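Local coordinates for isochorismatase hydrolase (Alkaliphilus metalliredigens, PDB 3HB7), which belongs to the isochorismatase family and is probably a hydrolase, though its substrate is not established, at residues E161-E164 with Y165-D169; D14-N17 with D18-G21; T139-A143 with N144-V148; D110-L113 with Y114-E118. All coordinates share one frame; numbering follows the deposited sequence.

Contact 1. Residues E161-E164 with Y165-D169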
loop_
_atom_site.group_PDB
_atom_site.type_symbol
_atom_site.label_atom_id
_atom_site.label_comp_id
_atom_site.label_asym_id
_atom_site.label_seq_id
_atom_site.Cartn_x
_atom_site.Cartn_y
_atom_site.Cartn_z
ATOM N N GLU E 161 -1.196 23.153 10.577
ATOM C CA GLU E 161 -1.656 23.008 9.229
ATOM C C GLU E 161 -3.019 23.622 9.033
ATOM O O GLU E 161 -3.231 24.306 8.068
ATOM C CB GLU E 161 -1.691 21.550 8.814
ATOM C CG GLU E 161 -1.529 21.363 7.326
ATOM C CD GLU E 161 -2.237 20.144 6.752
ATOM O OE1 GLU E 161 -2.538 19.203 7.503
ATOM O OE2 GLU E 161 -2.473 20.120 5.529
HETATM N N MSE E 162 -3.938 23.356 9.950
HETATM C CA MSE E 162 -5.290 23.874 9.856
HETATM C C MSE E 162 -5.258 25.376 9.912
HETATM O O MSE E 162 -5.933 26.031 9.157
HETATM C CB MSE E 162 -6.160 23.354 10.983
HETATM C CG MSE E 162 -6.758 22.027 10.749
HETATM SE SE MSE E 162 -7.900 21.513 12.128
HETATM C CE MSE E 162 -8.538 19.888 11.498
ATOM N N HIS E 163 -4.451 25.921 10.798
ATOM C CA HIS E 163 -4.337 27.347 10.879
ATOM C C HIS E 163 -3.798 27.918 9.601
ATOM O O HIS E 163 -4.261 28.930 9.149
ATOM C CB HIS E 163 -3.446 27.760 12.030
ATOM C CG HIS E 163 -3.168 29.223 12.069
ATOM N ND1 HIS E 163 -1.898 29.742 12.001
ATOM C CD2 HIS E 163 -3.997 30.282 12.160
ATOM C CE1 HIS E 163 -1.961 31.056 12.040
ATOM N NE2 HIS E 163 -3.223 31.407 12.136
ATOM N N GLU E 164 -2.800 27.265 9.039
ATOM C CA GLU E 164 -2.173 27.732 7.831
ATOM C C GLU E 164 -3.110 27.740 6.645
ATOM O O GLU E 164 -3.116 28.676 5.873
ATOM C CB GLU E 164 -0.936 26.882 7.526
ATOM C CG GLU E 164 -0.078 27.396 6.379
ATOM C CD GLU E 164 0.854 26.355 5.738
ATOM O OE1 GLU E 164 1.559 26.720 4.796
ATOM O OE2 GLU E 164 0.895 25.188 6.149
ATOM N N TYR E 165 -3.865 26.674 6.451
ATOM C CA TYR E 165 -4.832 26.687 5.378
ATOM C C TYR E 165 -6.022 27.580 5.638
ATOM O O TYR E 165 -6.634 28.067 4.732
ATOM C CB TYR E 165 -5.141 25.316 4.761
ATOM C CG TYR E 165 -5.899 24.320 5.570
ATOM C CD1 TYR E 165 -7.179 24.557 5.977
ATOM C CD2 TYR E 165 -5.352 23.117 5.876
ATOM C CE1 TYR E 165 -7.864 23.640 6.695
ATOM C CE2 TYR E 165 -6.035 22.200 6.582
ATOM C CZ TYR E 165 -7.290 22.467 6.987
ATOM O OH TYR E 165 -7.960 21.548 7.698
ATOM N N GLY E 166 -6.328 27.782 6.905
ATOM C CA GLY E 166 -7.352 28.719 7.298
ATOM C C GLY E 166 -7.031 30.144 6.924
ATOM O O GLY E 166 -7.875 30.861 6.447
ATOM N N LEU E 167 -5.782 30.532 7.129
ATOM C CA LEU E 167 -5.308 31.830 6.724
ATOM C C LEU E 167 -5.384 31.996 5.235
ATOM O O LEU E 167 -5.744 33.038 4.746
ATOM C CB LEU E 167 -3.907 32.060 7.230
ATOM C CG LEU E 167 -3.921 32.224 8.734
ATOM C CD1 LEU E 167 -2.585 32.333 9.315
ATOM C CD2 LEU E 167 -4.700 33.413 9.079
ATOM N N ASN E 168 -5.069 30.947 4.515
ATOM C CA ASN E 168 -5.101 31.011 3.089
ATOM C C ASN E 168 -6.485 31.271 2.569
ATOM O O ASN E 168 -6.683 32.067 1.685
ATOM C CB ASN E 168 -4.530 29.721 2.517
ATOM C CG ASN E 168 -4.327 29.774 1.034
ATOM O OD1 ASN E 168 -4.961 29.052 0.318
ATOM N ND2 ASN E 168 -3.434 30.612 0.571
ATOM N N ASP E 169 -7.461 30.595 3.134
ATOM C CA ASP E 169 -8.827 30.871 2.787
ATOM C C ASP E 169 -9.162 32.275 3.194
ATOM O O ASP E 169 -9.786 32.985 2.475
ATOM C CB ASP E 169 -9.751 29.912 3.486
ATOM C CG ASP E 169 -10.073 28.726 2.666
ATOM O OD1 ASP E 169 -9.567 28.586 1.565
ATOM O OD2 ASP E 169 -10.846 27.916 3.134
#
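Y165 folds back along its own helix and lays its ring over the backbone of M162. Its CG sits between the backbone N and the carbonyl carbon (chi1 70°), which turns the ring toward the preceding turn. M162 CA then lies over one ring face, 3.8 Å from the centroid, in a CH-pi contact. M162 O is over a face of the ring as well. M162 and Y165 extend alongside each other. M162 CG comes within 3.3 Å of Y165 OH, and the selenium end carries on past the hydroxyl. The E161 carboxylate touches the ring only lightly, OE2 4.2 Å from Y165 CD2, with the two planes at 90°.

One step further on, H163 and L167 pack at an angle to each other. H163 CG lies anti to the backbone N (chi1 174°), and L167 comes over a face of the imidazole. L167 CG is 4.0 Å from the ring centroid, a second CH-pi contact. L167 CD1 also lies over this ring, near NE2 and CE1. H163 NE2 has a weak hydrogen bond to T155 OG1.

Beneath these pairs the backbone is regular. Y165 N bonds to E161 O at 2.9 Å and L167 N to H163 O at 3.0 Å. Such i to i+4 bonds, with i to i+3 and i to i+4 side-chain packing, are typical of an alpha-helix, here the surface helix 160-170.

Contact 2. Residues D14-N17 with D18-G21; sequences DMLN and DFVG
L16 O accepts two backbone N-H groups from quite different directions. V20 N is 2.9 Å from L16 O and lies almost straight out from the carbonyl, with a C=O...N angle of 173°. F19 N is 3.1 Å from L16 O and stands above the carbonyl plane, 59° out of it. The bond from F19 N closes a beta turn and the one from V20 N an alpha turn, although no regular helix is present.

V20 packs back over the same group. Its CG2 is 3.3 Å from L16 O, while CG1 approaches M15 CE at 4.1 Å. The M15 chain is bent at both chi2 and chi3, which swings its methyl end back toward V20. M15 is itself the centre of an inverse gamma turn. The stretch is the loop that follows strand 8-13 of the parallel sheet, and it is largely buried. At its start D14 pairs with K100 in a salt bridge and accepts a bond from E60 N.

L16 and F19 leave the turn together. L16 CD1 touches F19 CE2 at 3.8 Å, approaching the ring obliquely. D14 O sits at the ring edge, in plane, 3.7 Å from F19 CD2. Outside the turn, F19 also packs on L26 and E60.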
loop_
_atom_site.group_PDB
_atom_site.type_symbol
_atom_site.label_atom_id
_atom_site.label_comp_id
_atom_site.label_asym_id
_atom_site.label_seq_id
_atom_site.Cartn_x
_atom_site.Cartn_y
_atom_site.Cartn_z
ATOM N N ASP E 14 -13.874 32.759 21.416
ATOM C CA ASP E 14 -13.796 31.515 22.129
ATOM C C ASP E 14 -12.538 31.205 22.912
ATOM O O ASP E 14 -12.199 30.069 23.088
ATOM C CB ASP E 14 -14.127 30.373 21.196
ATOM C CG ASP E 14 -15.594 30.253 20.933
ATOM O OD1 ASP E 14 -16.390 30.882 21.619
ATOM O OD2 ASP E 14 -15.957 29.503 20.039
HETATM N N MSE E 15 -11.889 32.207 23.452
HETATM C CA MSE E 15 -10.751 31.945 24.278
HETATM C C MSE E 15 -11.306 31.637 25.629
HETATM O O MSE E 15 -11.375 32.476 26.476
HETATM C CB MSE E 15 -9.862 33.161 24.328
HETATM C CG MSE E 15 -9.298 33.576 22.973
HETATM SE SE MSE E 15 -8.178 32.347 22.089
HETATM C CE MSE E 15 -6.722 32.417 23.282
ATOM N N LEU E 16 -11.692 30.389 25.801
ATOM C CA LEU E 16 -12.477 29.924 26.913
ATOM C C LEU E 16 -11.802 28.810 27.680
ATOM O O LEU E 16 -10.882 28.211 27.213
ATOM C CB LEU E 16 -13.822 29.431 26.431
ATOM C CG LEU E 16 -14.589 30.226 25.404
ATOM C CD1 LEU E 16 -15.872 29.516 25.072
ATOM C CD2 LEU E 16 -14.873 31.560 25.931
ATOM N N ASN E 17 -12.302 28.553 28.872
ATOM C CA ASN E 17 -11.678 27.665 29.814
ATOM C C ASN E 17 -11.618 26.281 29.253
ATOM O O ASN E 17 -10.664 25.564 29.474
ATOM C CB ASN E 17 -12.385 27.695 31.164
ATOM C CG ASN E 17 -12.079 28.935 31.952
ATOM O OD1 ASN E 17 -11.124 29.615 31.700
ATOM N ND2 ASN E 17 -12.917 29.243 32.894
ATOM N N ASP E 18 -12.660 25.905 28.537
ATOM C CA ASP E 18 -12.736 24.610 27.898
ATOM C C ASP E 18 -11.725 24.373 26.807
ATOM O O ASP E 18 -11.302 23.273 26.596
ATOM C CB ASP E 18 -14.119 24.363 27.357
ATOM C CG ASP E 18 -14.993 23.678 28.336
ATOM O OD1 ASP E 18 -14.464 23.077 29.248
ATOM O OD2 ASP E 18 -16.209 23.730 28.207
ATOM N N PHE E 19 -11.405 25.401 26.053
ATOM C CA PHE E 19 -10.577 25.217 24.894
ATOM C C PHE E 19 -9.150 25.668 25.022
ATOM O O PHE E 19 -8.314 25.260 24.249
ATOM C CB PHE E 19 -11.185 25.928 23.698
ATOM C CG PHE E 19 -12.616 25.636 23.486
ATOM C CD1 PHE E 19 -13.066 24.360 23.453
ATOM C CD2 PHE E 19 -13.509 26.647 23.320
ATOM C CE1 PHE E 19 -14.360 24.107 23.251
ATOM C CE2 PHE E 19 -14.799 26.386 23.129
ATOM C CZ PHE E 19 -15.224 25.119 23.096
ATOM N N VAL E 20 -8.873 26.551 25.956
ATOM C CA VAL E 20 -7.548 27.123 26.023
ATOM C C VAL E 20 -6.796 26.653 27.228
ATOM O O VAL E 20 -7.279 26.717 28.335
ATOM C CB VAL E 20 -7.568 28.636 26.020
ATOM C CG1 VAL E 20 -6.221 29.168 25.723
ATOM C CG2 VAL E 20 -8.520 29.122 25.020
ATOM N N GLY E 21 -5.584 26.200 26.974
ATOM C CA GLY E 21 -4.690 25.746 28.010
ATOM C C GLY E 21 -4.395 24.276 28.055
ATOM O O GLY E 21 -5.151 23.439 27.612
#

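Contact 3. Residues T139-A143 with N144-V148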
loop_
_atom_site.group_PDB
_atom_site.type_symbol
_atom_site.label_atom_id
_atom_site.label_comp_id
_atom_site.label_asym_id
_atom_site.label_seq_id
_atom_site.Cartn_x
_atom_site.Cartn_y
_atom_site.Cartn_z
ATOM N N THR E 139 -16.714 35.287 7.473
ATOM C CA THR E 139 -17.620 35.203 6.366
ATOM C C THR E 139 -18.892 35.978 6.622
ATOM O O THR E 139 -19.411 36.602 5.759
ATOM C CB THR E 139 -17.983 33.760 6.089
ATOM O OG1 THR E 139 -16.811 33.028 5.799
ATOM C CG2 THR E 139 -18.897 33.647 4.945
ATOM N N ASP E 140 -19.409 35.890 7.818
ATOM C CA ASP E 140 -20.590 36.622 8.181
ATOM C C ASP E 140 -20.393 38.128 8.176
ATOM O O ASP E 140 -21.257 38.836 7.813
ATOM C CB ASP E 140 -21.161 36.124 9.495
ATOM C CG ASP E 140 -21.891 34.836 9.348
ATOM O OD1 ASP E 140 -21.898 34.265 8.270
ATOM O OD2 ASP E 140 -22.465 34.385 10.319
ATOM N N ALA E 141 -19.240 38.585 8.603
ATOM C CA ALA E 141 -18.907 39.982 8.582
ATOM C C ALA E 141 -18.864 40.509 7.170
ATOM O O ALA E 141 -19.437 41.522 6.875
ATOM C CB ALA E 141 -17.609 40.172 9.223
ATOM N N LEU E 142 -18.237 39.766 6.288
ATOM C CA LEU E 142 -18.202 40.092 4.892
ATOM C C LEU E 142 -19.607 40.114 4.342
ATOM O O LEU E 142 -19.941 40.947 3.556
ATOM C CB LEU E 142 -17.397 39.047 4.147
ATOM C CG LEU E 142 -16.720 39.283 2.810
ATOM C CD1 LEU E 142 -17.354 38.555 1.680
ATOM C CD2 LEU E 142 -16.486 40.696 2.466
ATOM N N ALA E 143 -20.430 39.186 4.778
ATOM C CA ALA E 143 -21.793 39.095 4.310
ATOM C C ALA E 143 -22.633 40.300 4.717
ATOM O O ALA E 143 -23.621 40.597 4.111
ATOM C CB ALA E 143 -22.414 37.827 4.748
ATOM N N ASN E 144 -22.210 40.979 5.765
ATOM C CA ASN E 144 -22.864 42.161 6.255
ATOM C C ASN E 144 -22.161 43.445 5.860
ATOM O O ASN E 144 -22.396 44.461 6.423
ATOM C CB ASN E 144 -23.056 42.093 7.754
ATOM C CG ASN E 144 -24.189 41.194 8.149
ATOM O OD1 ASN E 144 -25.312 41.399 7.749
ATOM N ND2 ASN E 144 -23.897 40.189 8.931
ATOM N N ALA E 145 -21.269 43.361 4.903
ATOM C CA ALA E 145 -20.609 44.509 4.324
ATOM C C ALA E 145 -19.561 45.166 5.200
ATOM O O ALA E 145 -19.104 46.224 4.897
ATOM C CB ALA E 145 -21.599 45.502 3.871
ATOM N N TYR E 146 -19.193 44.533 6.288
ATOM C CA TYR E 146 -18.114 45.002 7.100
ATOM C C TYR E 146 -16.821 44.729 6.388
ATOM O O TYR E 146 -16.764 43.890 5.527
ATOM C CB TYR E 146 -18.125 44.309 8.444
ATOM C CG TYR E 146 -19.338 44.618 9.238
ATOM C CD1 TYR E 146 -19.677 45.907 9.513
ATOM C CD2 TYR E 146 -20.166 43.640 9.682
ATOM C CE1 TYR E 146 -20.788 46.201 10.209
ATOM C CE2 TYR E 146 -21.265 43.933 10.381
ATOM C CZ TYR E 146 -21.573 45.214 10.638
ATOM O OH TYR E 146 -22.678 45.536 11.325
ATOM N N LYS E 147 -15.781 45.442 6.773
ATOM C CA LYS E 147 -14.449 45.213 6.292
ATOM C C LYS E 147 -13.832 44.307 7.292
ATOM O O LYS E 147 -14.056 44.475 8.444
ATOM C CB LYS E 147 -13.678 46.512 6.254
ATOM C CG LYS E 147 -13.772 47.211 4.951
ATOM C CD LYS E 147 -13.778 48.679 5.144
ATOM C CE LYS E 147 -12.388 49.196 5.301
ATOM N NZ LYS E 147 -12.273 50.584 4.848
ATOM N N VAL E 148 -13.064 43.335 6.841
ATOM C CA VAL E 148 -12.550 42.301 7.713
ATOM C C VAL E 148 -11.049 42.199 7.744
ATOM O O VAL E 148 -10.421 42.145 6.739
ATOM C CB VAL E 148 -13.111 40.930 7.313
ATOM C CG1 VAL E 148 -12.825 39.925 8.341
ATOM C CG2 VAL E 148 -14.566 41.013 7.058
#
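A Schellman motif ends helix 133-143 here, within a beta-alpha-beta unit of the parallel sheet. A145, with positive phi (73°), is its C-prime residue. Y146 N bonds to A141 O at 3.1 Å, and A145 N bonds to L142 O at 3.1 Å.

A141 O is gripped twice. Y146 N and N144 N reach it from opposite faces of the carbonyl plane. N144 N, 3.0 Å from A141 O, stands well above the carbonyl plane.

N144 also turns its side chain back on the last helical turn. Its CG lies beside the backbone N (chi1 -77°), and this brings ND2 to D140 O at 3.2 Å in a weak bond. N144 N makes another weak bond to the same oxygen. A leucine here has no ND2, so D140 O would probably be left with only the weak bond from the backbone N of that residue.

Apolar contacts fill the inner side of the turn. A141 CB meets V148 CG2 at 3.8 Å and Y146 CB at 4.2 Å. The Y146 ring passes obliquely by A141 O, while N144 O lies over the centre of one ring face, 4.0 Å above it.

The chain then enters strand 147-151, where K147 makes backbone bonds with D121 and V123 and V148 with K175. A141 and Y146 pack on V123 of strand 122-126, and V148 on L125. Y146 also packs on L115 of helix 111-117.

Contact 4. Residues D110-L113 with Y114-E118; sequences DLDL and YLKEE
L115 packs against L111 one turn earlier in helix 111-117, on the side facing the parallel sheet of this isochorismatase-family fold. L115 CB lies beside two carbonyl oxygens of the preceding turn, D112 O at 3.5 Å and L111 O at 3.6 Å. CG stays near L111 O. CD2 comes to 3.4 Å from L111 O and also meets L111 CD1 at 4.0 Å. CD1 meets the same L111 methyl and lies in plane at the edge of the Y114 ring. Chi1 171° sends L111 CG away from its own backbone N, and chi2 62° then turns CD1 to L115. L115 also packs on A9 and F106. An alanine here lacks both methyls and is likely to open a gap beside L111 CD1 and the edge of the Y114 ring.

D112 OD2 and K116 NZ carry opposite charges but are too far apart for a salt bridge. The other oxygen, D112 OD1, probably bonds to Y146 OH. Y114 lies against strand 53-60, its OH bonded to H54 ND1; the Y114 ring stacks with that of Y96. On the outer face with K116, E117 folds back, its CG 3.3 Å from L113 O.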
loop_
_atom_site.group_PDB
_atom_site.type_symbol
_atom_site.label_atom_id
_atom_site.label_comp_id
_atom_site.label_asym_id
_atom_site.label_seq_id
_atom_site.Cartn_x
_atom_site.Cartn_y
_atom_site.Cartn_z
ATOM N N ASP E 110 -26.873 39.162 18.474
ATOM C CA ASP E 110 -27.029 40.571 18.263
ATOM C C ASP E 110 -25.723 41.273 17.890
ATOM O O ASP E 110 -25.623 42.452 17.976
ATOM C CB ASP E 110 -27.678 41.207 19.457
ATOM C CG ASP E 110 -26.759 41.324 20.611
ATOM O OD1 ASP E 110 -26.732 42.352 21.212
ATOM O OD2 ASP E 110 -26.046 40.396 20.915
ATOM N N LEU E 111 -24.737 40.522 17.444
ATOM C CA LEU E 111 -23.454 41.087 17.118
ATOM C C LEU E 111 -23.530 42.126 16.016
ATOM O O LEU E 111 -22.922 43.133 16.126
ATOM C CB LEU E 111 -22.473 39.991 16.743
ATOM C CG LEU E 111 -21.116 40.360 16.171
ATOM C CD1 LEU E 111 -20.347 41.134 17.138
ATOM C CD2 LEU E 111 -20.299 39.178 15.752
ATOM N N ASP E 112 -24.287 41.881 14.971
ATOM C CA ASP E 112 -24.461 42.846 13.918
ATOM C C ASP E 112 -25.131 44.104 14.438
ATOM O O ASP E 112 -24.749 45.184 14.074
ATOM C CB ASP E 112 -25.268 42.257 12.779
ATOM C CG ASP E 112 -25.337 43.146 11.585
ATOM O OD1 ASP E 112 -24.323 43.663 11.158
ATOM O OD2 ASP E 112 -26.415 43.325 11.040
ATOM N N LEU E 113 -26.126 43.958 15.291
ATOM C CA LEU E 113 -26.800 45.108 15.822
ATOM C C LEU E 113 -25.855 45.970 16.625
ATOM O O LEU E 113 -25.851 47.137 16.473
ATOM C CB LEU E 113 -28.009 44.729 16.667
ATOM C CG LEU E 113 -28.737 45.915 17.284
ATOM C CD1 LEU E 113 -29.392 46.768 16.275
ATOM C CD2 LEU E 113 -29.709 45.473 18.279
ATOM N N TYR E 114 -25.024 45.377 17.449
ATOM C CA TYR E 114 -24.083 46.132 18.213
ATOM C C TYR E 114 -23.122 46.872 17.315
ATOM O O TYR E 114 -22.821 48.006 17.557
ATOM C CB TYR E 114 -23.315 45.220 19.131
ATOM C CG TYR E 114 -22.162 45.865 19.829
ATOM C CD1 TYR E 114 -22.305 46.396 21.085
ATOM C CD2 TYR E 114 -20.931 45.915 19.249
ATOM C CE1 TYR E 114 -21.266 46.972 21.725
ATOM C CE2 TYR E 114 -19.886 46.485 19.881
ATOM C CZ TYR E 114 -20.050 47.019 21.124
ATOM O OH TYR E 114 -18.996 47.598 21.770
ATOM N N LEU E 115 -22.654 46.225 16.274
ATOM C CA LEU E 115 -21.759 46.838 15.354
ATOM C C LEU E 115 -22.438 47.987 14.671
ATOM O O LEU E 115 -21.844 48.993 14.454
ATOM C CB LEU E 115 -21.311 45.836 14.320
ATOM C CG LEU E 115 -20.080 44.972 14.547
ATOM C CD1 LEU E 115 -19.657 44.909 15.930
ATOM C CD2 LEU E 115 -20.294 43.608 14.026
ATOM N N LYS E 116 -23.688 47.821 14.306
ATOM C CA LYS E 116 -24.439 48.870 13.675
ATOM C C LYS E 116 -24.619 50.053 14.606
ATOM O O LYS E 116 -24.502 51.168 14.198
ATOM C CB LYS E 116 -25.793 48.349 13.239
ATOM C CG LYS E 116 -26.098 48.483 11.775
ATOM C CD LYS E 116 -26.793 47.228 11.237
ATOM C CE LYS E 116 -27.883 47.579 10.239
ATOM N NZ LYS E 116 -28.598 46.422 9.667
ATOM N N GLU E 117 -24.884 49.779 15.865
ATOM C CA GLU E 117 -25.121 50.796 16.853
ATOM C C GLU E 117 -23.901 51.671 17.020
ATOM O O GLU E 117 -24.016 52.858 17.143
ATOM C CB GLU E 117 -25.507 50.173 18.191
ATOM C CG GLU E 117 -26.925 49.727 18.279
ATOM C CD GLU E 117 -27.247 48.959 19.522
ATOM O OE1 GLU E 117 -28.339 49.124 20.047
ATOM O OE2 GLU E 117 -26.423 48.182 19.982
ATOM N N GLU E 118 -22.732 51.072 16.989
ATOM C CA GLU E 118 -21.494 51.770 17.253
ATOM C C GLU E 118 -20.827 52.322 16.025
ATOM O O GLU E 118 -19.730 52.765 16.078
ATOM C CB GLU E 118 -20.534 50.876 17.996
ATOM C CG GLU E 118 -21.082 50.311 19.237
ATOM C CD GLU E 118 -21.573 51.359 20.167
ATOM O OE1 GLU E 118 -21.222 52.510 19.978
ATOM O OE2 GLU E 118 -22.306 51.047 21.099
#

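Contact 2 is the buried one, with apolar packing round a shared carbonyl and the charge of D14 paired to K100. Contact 1 lies at the surface and contacts 3 and 4 are partly buried. Contacts 1 and 4 are both helical with i to i+4 backbone bonds. Contact 1 adds CH-pi packing on aromatic rings, whereas contact 4 has a leucine pair inside and the charged K116 and E117 outside. Contact 3 also shares a carbonyl between two donors, but it ends a helix and leads into a strand. Contacts 3 and 4 touch: D112 OD1 probably bonds to Y146 OH, 2.5 Å away. Contacts 1 and 4 are far apart, their centres about 28 Å from each other.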